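Local coordinates for protein CbsA (Xanthomonas oryzae pv. oryzae, PDB 5XYH) that probably hydrolyses cellulose as a family 6 exoglucanase, releasing cellobiose from chain ends and so helping this rice pathogen degrade plant cell walls, at residues A[14-22]-A[66-76]; A[252-263]-A[313-324]. One frame throughout, in Å; residues are numbered along the deposited sequence.

Interaction 1: residues A[14-22]-A[66-76]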
loop_
_atom_site.group_PDB
_atom_site.type_symbol
_atom_site.label_atom_id
_atom_site.label_comp_id
_atom_site.label_asym_id
_atom_site.label_seq_id
_atom_site.Cartn_x
_atom_site.Cartn_y
_atom_site.Cartn_z
ATOM N N TYR A 14 0.324 8.587 14.612
ATOM C CA TYR A 14 -0.057 7.603 15.619
ATOM C C TYR A 14 0.818 6.358 15.506
ATOM O O TYR A 14 0.940 5.768 14.428
ATOM C CB TYR A 14 -1.543 7.268 15.447
ATOM C CG TYR A 14 -2.005 5.998 16.129
ATOM C CD1 TYR A 14 -1.907 5.858 17.510
ATOM C CD2 TYR A 14 -2.540 4.941 15.394
ATOM C CE1 TYR A 14 -2.326 4.697 18.143
ATOM C CE2 TYR A 14 -2.963 3.777 16.022
ATOM C CZ TYR A 14 -2.854 3.665 17.399
ATOM O OH TYR A 14 -3.266 2.517 18.051
ATOM N N VAL A 15 1.448 5.973 16.612
ATOM C CA VAL A 15 2.320 4.797 16.676
ATOM C C VAL A 15 1.506 3.642 17.264
ATOM O O VAL A 15 1.102 3.679 18.431
ATOM C CB VAL A 15 3.586 5.074 17.501
ATOM C CG1 VAL A 15 4.419 3.802 17.653
ATOM C CG2 VAL A 15 4.436 6.219 16.876
ATOM N N ASN A 16 1.257 2.624 16.452
ATOM C CA ASN A 16 0.341 1.541 16.806
ATOM C C ASN A 16 0.990 0.598 17.812
ATOM O O ASN A 16 1.997 -0.041 17.486
ATOM C CB ASN A 16 -0.071 0.781 15.545
ATOM C CG ASN A 16 -1.019 -0.400 15.828
ATOM O OD1 ASN A 16 -1.479 -0.614 16.956
ATOM N ND2 ASN A 16 -1.318 -1.170 14.779
ATOM N N PRO A 17 0.452 0.473 19.030
ATOM C CA PRO A 17 1.079 -0.419 20.019
ATOM C C PRO A 17 1.035 -1.880 19.621
ATOM O O PRO A 17 1.828 -2.674 20.144
ATOM C CB PRO A 17 0.275 -0.159 21.303
ATOM C CG PRO A 17 -0.983 0.482 20.861
ATOM C CD PRO A 17 -0.678 1.232 19.598
ATOM N N ASP A 18 0.149 -2.266 18.701
ATOM C CA ASP A 18 0.172 -3.651 18.240
ATOM C C ASP A 18 1.395 -3.918 17.372
ATOM O O ASP A 18 1.984 -5.003 17.435
ATOM C CB ASP A 18 -1.104 -3.978 17.483
ATOM C CG ASP A 18 -2.325 -3.923 18.365
ATOM O OD1 ASP A 18 -2.202 -4.244 19.571
ATOM O OD2 ASP A 18 -3.402 -3.560 17.844
ATOM N N TYR A 19 1.771 -2.952 16.527
ATOM C CA TYR A 19 3.013 -3.086 15.773
ATOM C C TYR A 19 4.213 -3.080 16.715
ATOM O O TYR A 19 5.133 -3.890 16.560
ATOM C CB TYR A 19 3.111 -1.967 14.730
ATOM C CG TYR A 19 4.291 -2.069 13.794
ATOM C CD1 TYR A 19 4.319 -3.019 12.779
ATOM C CD2 TYR A 19 5.375 -1.210 13.916
ATOM C CE1 TYR A 19 5.405 -3.125 11.922
ATOM C CE2 TYR A 19 6.466 -1.303 13.059
ATOM C CZ TYR A 19 6.472 -2.267 12.066
ATOM O OH TYR A 19 7.554 -2.358 11.207
ATOM N N SER A 20 4.209 -2.184 17.711
ATOM C CA SER A 20 5.254 -2.217 18.737
ATOM C C SER A 20 5.356 -3.597 19.381
ATOM O O SER A 20 6.460 -4.127 19.559
ATOM C CB SER A 20 4.994 -1.141 19.796
ATOM O OG SER A 20 4.999 0.149 19.196
ATOM N N LYS A 21 4.215 -4.207 19.721
ATOM C CA LYS A 21 4.268 -5.508 20.384
ATOM C C LYS A 21 4.821 -6.579 19.450
ATOM O O LYS A 21 5.591 -7.446 19.880
ATOM C CB LYS A 21 2.882 -5.887 20.899
ATOM C CG LYS A 21 2.779 -7.335 21.369
ATOM C CD LYS A 21 1.612 -7.530 22.310
ATOM C CE LYS A 21 0.338 -6.914 21.754
ATOM N NZ LYS A 21 -0.809 -7.135 22.682
ATOM N N GLU A 22 4.458 -6.517 18.162
ATOM C CA GLU A 22 5.061 -7.402 17.166
ATOM C C GLU A 22 6.574 -7.223 17.124
ATOM O O GLU A 22 7.330 -8.199 17.171
ATOM C CB GLU A 22 4.451 -7.134 15.783
ATOM C CG GLU A 22 3.007 -7.623 15.613
ATOM C CD GLU A 22 2.411 -7.303 14.248
ATOM O OE1 GLU A 22 2.509 -6.140 13.826
ATOM O OE2 GLU A 22 1.833 -8.209 13.605
ATOM N N ARG A 66 -5.825 -7.801 18.561
ATOM C CA ARG A 66 -5.481 -6.429 18.217
ATOM C C ARG A 66 -6.473 -5.444 18.840
ATOM O O ARG A 66 -7.584 -5.803 19.234
ATOM C CB ARG A 66 -5.459 -6.253 16.696
ATOM C CG ARG A 66 -4.347 -6.997 15.996
ATOM C CD ARG A 66 -4.412 -6.773 14.488
ATOM N NE ARG A 66 -3.278 -7.368 13.775
ATOM C CZ ARG A 66 -2.184 -6.705 13.421
ATOM N NH1 ARG A 66 -2.065 -5.420 13.718
ATOM N NH2 ARG A 66 -1.209 -7.329 12.770
ATOM N N LEU A 67 -6.057 -4.181 18.916
ATOM C CA LEU A 67 -6.941 -3.129 19.401
ATOM C C LEU A 67 -8.163 -2.989 18.499
ATOM O O LEU A 67 -8.099 -3.219 17.290
ATOM C CB LEU A 67 -6.206 -1.788 19.450
ATOM C CG LEU A 67 -5.177 -1.580 20.559
ATOM C CD1 LEU A 67 -4.529 -0.233 20.396
ATOM C CD2 LEU A 67 -5.832 -1.706 21.931
ATOM N N SER A 68 -9.285 -2.592 19.103
ATOM C CA SER A 68 -10.437 -2.145 18.331
ATOM C C SER A 68 -10.144 -0.798 17.675
ATOM O O SER A 68 -9.211 -0.085 18.053
ATOM C CB SER A 68 -11.664 -1.996 19.227
ATOM O OG SER A 68 -11.523 -0.837 20.031
ATOM N N LEU A 69 -10.981 -0.435 16.698
ATOM C CA LEU A 69 -10.876 0.890 16.096
ATOM C C LEU A 69 -10.943 1.972 17.164
ATOM O O LEU A 69 -10.144 2.912 17.153
ATOM C CB LEU A 69 -11.974 1.098 15.046
ATOM C CG LEU A 69 -12.042 2.500 14.409
ATOM C CD1 LEU A 69 -10.695 2.952 13.788
ATOM C CD2 LEU A 69 -13.168 2.619 13.396
ATOM N N GLN A 70 -11.870 1.842 18.122
ATOM C CA GLN A 70 -11.934 2.826 19.199
ATOM C C GLN A 70 -10.679 2.795 20.063
ATOM O O GLN A 70 -10.215 3.846 20.526
ATOM C CB GLN A 70 -13.170 2.596 20.058
ATOM C CG GLN A 70 -14.450 2.669 19.277
ATOM C CD GLN A 70 -15.654 2.622 20.178
ATOM O OE1 GLN A 70 -15.544 2.859 21.387
ATOM N NE2 GLN A 70 -16.819 2.323 19.601
ATOM N N GLY A 71 -10.122 1.605 20.306
ATOM C CA GLY A 71 -8.878 1.529 21.062
ATOM C C GLY A 71 -7.733 2.254 20.372
ATOM O O GLY A 71 -6.922 2.923 21.022
ATOM N N HIS A 72 -7.644 2.116 19.047
ATOM C CA HIS A 72 -6.653 2.860 18.280
ATOM C C HIS A 72 -6.869 4.352 18.428
ATOM O O HIS A 72 -5.920 5.111 18.634
ATOM C CB HIS A 72 -6.730 2.483 16.803
ATOM C CG HIS A 72 -6.193 1.129 16.492
ATOM N ND1 HIS A 72 -4.873 0.783 16.698
ATOM C CD2 HIS A 72 -6.786 0.045 15.944
ATOM C CE1 HIS A 72 -4.685 -0.461 16.304
ATOM N NE2 HIS A 72 -5.830 -0.933 15.846
ATOM N N LEU A 73 -8.117 4.791 18.301
ATOM C CA LEU A 73 -8.395 6.221 18.356
ATOM C C LEU A 73 -8.147 6.777 19.753
ATOM O O LEU A 73 -7.703 7.927 19.897
ATOM C CB LEU A 73 -9.830 6.485 17.917
ATOM C CG LEU A 73 -10.125 6.111 16.460
ATOM C CD1 LEU A 73 -11.625 6.033 16.213
ATOM C CD2 LEU A 73 -9.466 7.111 15.518
ATOM N N ASN A 74 -8.433 5.974 20.781
ATOM C CA ASN A 74 -8.104 6.354 22.152
ATOM C C ASN A 74 -6.601 6.456 22.351
ATOM O O ASN A 74 -6.115 7.417 22.962
ATOM C CB ASN A 74 -8.703 5.348 23.132
ATOM C CG ASN A 74 -10.210 5.436 23.196
ATOM O OD1 ASN A 74 -10.794 6.430 22.774
ATOM N ND2 ASN A 74 -10.853 4.386 23.711
ATOM N N ALA A 75 -5.842 5.474 21.855
ATOM C CA ALA A 75 -4.392 5.558 21.993
ATOM C C ALA A 75 -3.853 6.786 21.270
ATOM O O ALA A 75 -2.934 7.457 21.764
ATOM C CB ALA A 75 -3.721 4.288 21.471
ATOM N N ALA A 76 -4.426 7.101 20.103
ATOM C CA ALA A 76 -3.967 8.252 19.343
ATOM C C ALA A 76 -4.146 9.537 20.144
ATOM O O ALA A 76 -3.281 10.418 20.121
ATOM C CB ALA A 76 -4.715 8.335 18.010
HETATM O O HOH W 1 -3.503 -3.475 15.247
#

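Interaction 2: residues A[252-263]-A[313-324]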
loop_
_atom_site.group_PDB
_atom_site.type_symbol
_atom_site.label_atom_id
_atom_site.label_comp_id
_atom_site.label_asym_id
_atom_site.label_seq_id
_atom_site.Cartn_x
_atom_site.Cartn_y
_atom_site.Cartn_z
ATOM N N ILE A 252 20.931 1.163 -25.686
ATOM C CA ILE A 252 22.138 0.351 -25.695
ATOM C C ILE A 252 21.894 -0.774 -26.685
ATOM O O ILE A 252 20.836 -1.412 -26.650
ATOM C CB ILE A 252 22.456 -0.210 -24.298
ATOM C CG1 ILE A 252 22.679 0.930 -23.314
ATOM C CG2 ILE A 252 23.673 -1.122 -24.345
ATOM C CD1 ILE A 252 22.518 0.489 -21.897
ATOM N N GLY A 253 22.851 -1.011 -27.577
ATOM C CA GLY A 253 22.600 -1.950 -28.653
ATOM C C GLY A 253 21.383 -1.596 -29.476
ATOM O O GLY A 253 20.697 -2.492 -29.989
ATOM N N GLY A 254 21.071 -0.306 -29.590
ATOM C CA GLY A 254 19.977 0.133 -30.423
ATOM C C GLY A 254 18.607 0.011 -29.801
ATOM O O GLY A 254 17.613 0.221 -30.503
ATOM N N GLN A 255 18.518 -0.319 -28.511
ATOM C CA GLN A 255 17.224 -0.507 -27.869
ATOM C C GLN A 255 17.183 0.251 -26.551
ATOM O O GLN A 255 18.199 0.325 -25.843
ATOM C CB GLN A 255 16.926 -1.992 -27.603
ATOM C CG GLN A 255 16.878 -2.879 -28.847
ATOM C CD GLN A 255 15.757 -2.517 -29.798
ATOM O OE1 GLN A 255 14.686 -2.056 -29.385
ATOM N NE2 GLN A 255 15.998 -2.726 -31.092
ATOM N N PRO A 256 16.028 0.814 -26.191
ATOM C CA PRO A 256 15.926 1.547 -24.922
ATOM C C PRO A 256 15.927 0.587 -23.747
ATOM O O PRO A 256 15.372 -0.509 -23.822
ATOM C CB PRO A 256 14.580 2.267 -25.040
ATOM C CG PRO A 256 13.765 1.370 -25.904
ATOM C CD PRO A 256 14.742 0.782 -26.911
ATOM N N ILE A 257 16.530 1.022 -22.638
ATOM C CA ILE A 257 16.620 0.138 -21.482
ATOM C C ILE A 257 15.245 -0.186 -20.924
ATOM O O ILE A 257 15.091 -1.190 -20.223
ATOM C CB ILE A 257 17.527 0.727 -20.391
ATOM C CG1 ILE A 257 17.032 2.108 -19.946
ATOM C CG2 ILE A 257 18.984 0.755 -20.879
ATOM C CD1 ILE A 257 17.690 2.574 -18.664
ATOM N N SER A 258 14.233 0.640 -21.225
ATOM C CA SER A 258 12.862 0.320 -20.842
ATOM C C SER A 258 12.390 -0.988 -21.459
ATOM O O SER A 258 11.445 -1.597 -20.945
ATOM C CB SER A 258 11.926 1.447 -21.267
ATOM O OG SER A 258 11.950 1.575 -22.682
ATOM N N SER A 259 13.024 -1.429 -22.546
ATOM C CA SER A 259 12.658 -2.667 -23.219
ATOM C C SER A 259 13.395 -3.875 -22.664
ATOM O O SER A 259 13.246 -4.976 -23.209
ATOM C CB SER A 259 12.928 -2.557 -24.718
ATOM O OG SER A 259 14.318 -2.698 -24.981
ATOM N N SER A 260 14.188 -3.702 -21.610
ATOM C CA SER A 260 14.803 -4.850 -20.955
ATOM C C SER A 260 13.731 -5.821 -20.474
ATOM O O SER A 260 12.556 -5.465 -20.310
ATOM C CB SER A 260 15.641 -4.400 -19.759
ATOM O OG SER A 260 14.819 -3.656 -18.867
ATOM N N THR A 261 14.166 -7.061 -20.207
ATOM C CA THR A 261 13.260 -8.079 -19.680
ATOM C C THR A 261 12.556 -7.596 -18.419
ATOM O O THR A 261 11.342 -7.753 -18.281
ATOM C CB THR A 261 14.022 -9.375 -19.385
ATOM O OG1 THR A 261 14.496 -9.953 -20.614
ATOM C CG2 THR A 261 13.110 -10.361 -18.700
ATOM N N PHE A 262 13.299 -6.966 -17.508
ATOM C CA PHE A 262 12.729 -6.582 -16.219
ATOM C C PHE A 262 11.602 -5.567 -16.367
ATOM O O PHE A 262 10.629 -5.603 -15.603
ATOM C CB PHE A 262 13.818 -6.026 -15.305
ATOM C CG PHE A 262 13.349 -5.742 -13.900
ATOM C CD1 PHE A 262 12.991 -6.784 -13.047
ATOM C CD2 PHE A 262 13.281 -4.431 -13.426
ATOM C CE1 PHE A 262 12.561 -6.528 -11.735
ATOM C CE2 PHE A 262 12.854 -4.153 -12.125
ATOM C CZ PHE A 262 12.500 -5.203 -11.275
ATOM N N TYR A 263 11.713 -4.636 -17.320
ATOM C CA TYR A 263 10.683 -3.610 -17.430
ATOM C C TYR A 263 9.660 -3.897 -18.521
ATOM O O TYR A 263 8.549 -3.363 -18.446
ATOM C CB TYR A 263 11.318 -2.219 -17.640
ATOM C CG TYR A 263 12.076 -1.732 -16.423
ATOM C CD1 TYR A 263 11.423 -1.521 -15.207
ATOM C CD2 TYR A 263 13.444 -1.526 -16.473
ATOM C CE1 TYR A 263 12.118 -1.107 -14.080
ATOM C CE2 TYR A 263 14.153 -1.111 -15.345
ATOM C CZ TYR A 263 13.487 -0.897 -14.155
ATOM O OH TYR A 263 14.194 -0.477 -13.032
ATOM N N GLY A 313 27.107 -2.297 -18.990
ATOM C CA GLY A 313 26.776 -3.458 -19.793
ATOM C C GLY A 313 26.525 -3.038 -21.224
ATOM O O GLY A 313 26.050 -1.949 -21.521
ATOM N N ASN A 314 26.851 -3.938 -22.151
ATOM C CA ASN A 314 26.765 -3.644 -23.570
ATOM C C ASN A 314 25.447 -4.105 -24.189
ATOM O O ASN A 314 25.307 -4.091 -25.414
ATOM C CB ASN A 314 27.962 -4.275 -24.282
ATOM C CG ASN A 314 28.241 -3.627 -25.612
ATOM O OD1 ASN A 314 28.051 -2.420 -25.777
ATOM N ND2 ASN A 314 28.699 -4.421 -26.578
ATOM N N ASP A 315 24.468 -4.478 -23.369
ATOM C CA ASP A 315 23.124 -4.805 -23.837
ATOM C C ASP A 315 22.138 -4.372 -22.754
ATOM O O ASP A 315 22.513 -4.239 -21.589
ATOM C CB ASP A 315 23.000 -6.304 -24.145
ATOM C CG ASP A 315 23.116 -7.159 -22.892
ATOM O OD1 ASP A 315 24.246 -7.529 -22.509
ATOM O OD2 ASP A 315 22.063 -7.415 -22.264
ATOM N N VAL A 316 20.870 -4.153 -23.127
ATOM C CA VAL A 316 19.960 -3.513 -22.165
ATOM C C VAL A 316 19.733 -4.393 -20.943
ATOM O O VAL A 316 19.567 -3.881 -19.826
ATOM C CB VAL A 316 18.612 -3.103 -22.808
ATOM C CG1 VAL A 316 18.820 -1.985 -23.815
ATOM C CG2 VAL A 316 17.882 -4.289 -23.444
ATOM N N ASN A 317 19.725 -5.717 -21.112
ATOM C CA ASN A 317 19.488 -6.580 -19.957
ATOM C C ASN A 317 20.663 -6.536 -18.988
ATOM O O ASN A 317 20.472 -6.366 -17.777
ATOM C CB ASN A 317 19.213 -8.014 -20.409
ATOM C CG ASN A 317 17.813 -8.185 -20.944
ATOM O OD1 ASN A 317 16.923 -7.384 -20.646
ATOM N ND2 ASN A 317 17.595 -9.246 -21.716
ATOM N N THR A 318 21.888 -6.699 -19.497
ATOM C CA THR A 318 23.047 -6.618 -18.612
ATOM C C THR A 318 23.067 -5.282 -17.891
ATOM O O THR A 318 23.295 -5.222 -16.678
ATOM C CB THR A 318 24.342 -6.819 -19.403
ATOM O OG1 THR A 318 24.315 -8.096 -20.049
ATOM C CG2 THR A 318 25.561 -6.753 -18.483
ATOM N N TYR A 319 22.790 -4.205 -18.627
ATOM C CA TYR A 319 22.830 -2.861 -18.056
ATOM C C TYR A 319 21.800 -2.699 -16.951
ATOM O O TYR A 319 22.138 -2.327 -15.827
ATOM C CB TYR A 319 22.593 -1.830 -19.154
ATOM C CG TYR A 319 22.867 -0.393 -18.740
ATOM C CD1 TYR A 319 24.140 0.158 -18.869
ATOM C CD2 TYR A 319 21.848 0.426 -18.261
ATOM C CE1 TYR A 319 24.388 1.483 -18.506
ATOM C CE2 TYR A 319 22.088 1.742 -17.896
ATOM C CZ TYR A 319 23.357 2.267 -18.020
ATOM O OH TYR A 319 23.598 3.582 -17.667
ATOM N N VAL A 320 20.532 -2.978 -17.262
ATOM C CA VAL A 320 19.445 -2.812 -16.296
ATOM C C VAL A 320 19.667 -3.707 -15.080
ATOM O O VAL A 320 19.559 -3.260 -13.931
ATOM C CB VAL A 320 18.090 -3.094 -16.976
ATOM C CG1 VAL A 320 17.002 -3.422 -15.949
ATOM C CG2 VAL A 320 17.677 -1.901 -17.850
ATOM N N ASN A 321 19.998 -4.984 -15.315
ATOM C CA ASN A 321 20.191 -5.910 -14.195
ATOM C C ASN A 321 21.416 -5.554 -13.357
ATOM O O ASN A 321 21.450 -5.853 -12.162
ATOM C CB ASN A 321 20.295 -7.358 -14.692
ATOM C CG ASN A 321 19.011 -7.846 -15.326
ATOM O OD1 ASN A 321 17.929 -7.314 -15.048
ATOM N ND2 ASN A 321 19.115 -8.865 -16.184
ATOM N N SER A 322 22.432 -4.929 -13.955
ATOM C CA SER A 322 23.545 -4.474 -13.132
ATOM C C SER A 322 23.135 -3.321 -12.229
ATOM O O SER A 322 23.625 -3.219 -11.101
ATOM C CB SER A 322 24.727 -4.048 -14.007
ATOM O OG SER A 322 24.495 -2.789 -14.612
ATOM N N GLY A 323 22.226 -2.461 -12.687
ATOM C CA GLY A 323 21.993 -1.208 -11.991
ATOM C C GLY A 323 20.734 -1.080 -11.156
ATOM O O GLY A 323 20.682 -0.246 -10.244
ATOM N N ARG A 324 19.704 -1.868 -11.453
ATOM C CA ARG A 324 18.446 -1.721 -10.730
ATOM C C ARG A 324 18.627 -2.075 -9.260
ATOM O O ARG A 324 19.271 -3.076 -8.914
ATOM C CB ARG A 324 17.357 -2.590 -11.362
ATOM C CG ARG A 324 17.636 -4.094 -11.446
ATOM C CD ARG A 324 16.458 -4.758 -12.174
ATOM N NE ARG A 324 16.678 -6.130 -12.652
ATOM C CZ ARG A 324 16.260 -7.219 -12.014
ATOM N NH1 ARG A 324 15.634 -7.093 -10.856
ATOM N NH2 ARG A 324 16.479 -8.434 -12.524
HETATM O O HOH W 2 20.641 -4.024 -25.973
HETATM O O HOH W 3 16.269 -7.111 -17.411
#

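Interaction 1: residues A[14-22]-A[66-76]
At one edge of the family 6 glycoside hydrolase barrel, the loop and first turn of helix 17-27 meet helix 69-79 and the residues leading into it, chiefly through Tyr14, Asp18, Arg66 and His72. Tyr14 OH lies 2.7 Å from His72 ND1, at the edge of the imidazole, and the two share a hydrogen bond whose proton could sit on either atom. With CG anti to the backbone N (chi1 163°), the Tyr14 ring reaches the second helix, where its CE1 packs on Ala75 CB at 3.6 Å. Asn16 OD1 accepts the capping bond from Asp18 N and also approaches the imidazole edge, 3.3 Å from His72 CE1. Asp18 OD2 takes a nearly straight bond from Leu67 N (2.9 Å, 172°) on its syn side. A water donates to Asp18 OD2 at 2.6 Å and accepts from Asn16 ND2 and Arg66 NH1, tying the cap to the guanidinium. Glu22 OE2 forms a salt bridge to Arg66 NH2 at 3.3 Å, the two flat groups almost perpendicular; the same NH2 hydrogen-bonds Gly407 O and forms a second salt bridge with Glu365. Beneath this network, Tyr14 and His72 rest on Val49 of strand 49-51, while Tyr14 and Ala76 touch Val88 of strand 86-92.

Interaction 2: residues A[252-263]-A[313-324]
Ile252 and Val316 begin a contact in which a beta hairpin with a type I' turn, and the 3-10 segment after it, lie against the short helix 316-323. The tight part is mostly apolar. Ile252 CD1 sits over one face of the Tyr319 ring, 3.6 Å from its centroid, a CH-pi contact. Val316 CG1 lies against the hairpin beside its turn, 3.1 Å from Gln255 O, and Val320 CG2 meets Ile257 CB at 3.7 Å. Ser260 OG, close to Val320, turns its hydroxyl back to Ile257 O, which satisfies this buried group within its own segment. The solvent side relies on a few polar links. One is firm, from the backbone N of exposed Thr261 to Asn317 OD1 (2.8 Å, 169°); looser are a water bridging Ile252 O to Val316 N and the weak bond from Asn317 ND2 to Thr261 OG1. At the far end Arg324 makes a cation-pi stack on Phe262, planes 10° apart and CZ over the ring face, its NH1 bonded to the carbonyls of Asp326 and Arg328. Asn321 OD1 lies in the guanidinium plane and helps fix the turn of the group, accepting from Arg324 NE at 3.0 Å and Arg324 NH2 at 3.1 Å.

How the interactions relate
Interactions 1 and 2 lie on opposite sides of the chain's centre, their own centres about 45 Å apart and their nearest atoms about 23 Å apart, so neither touches the other. Both segments of interaction 1 precede those of interaction 2 in the sequence. Interaction 1, centred about 19 Å from the chain's centre, joins two helices against strands of the main sheet. Interaction 2, about 28 Å out, joins a separate two-strand hairpin to a helix. A shared device is a capped helix start, by Asn16 and Ser68 in the first and Asp315 in the second. In family 6 enzymes the cellulose chain generally runs beneath loops over the barrel; no catalytic role is known for residues of either contact.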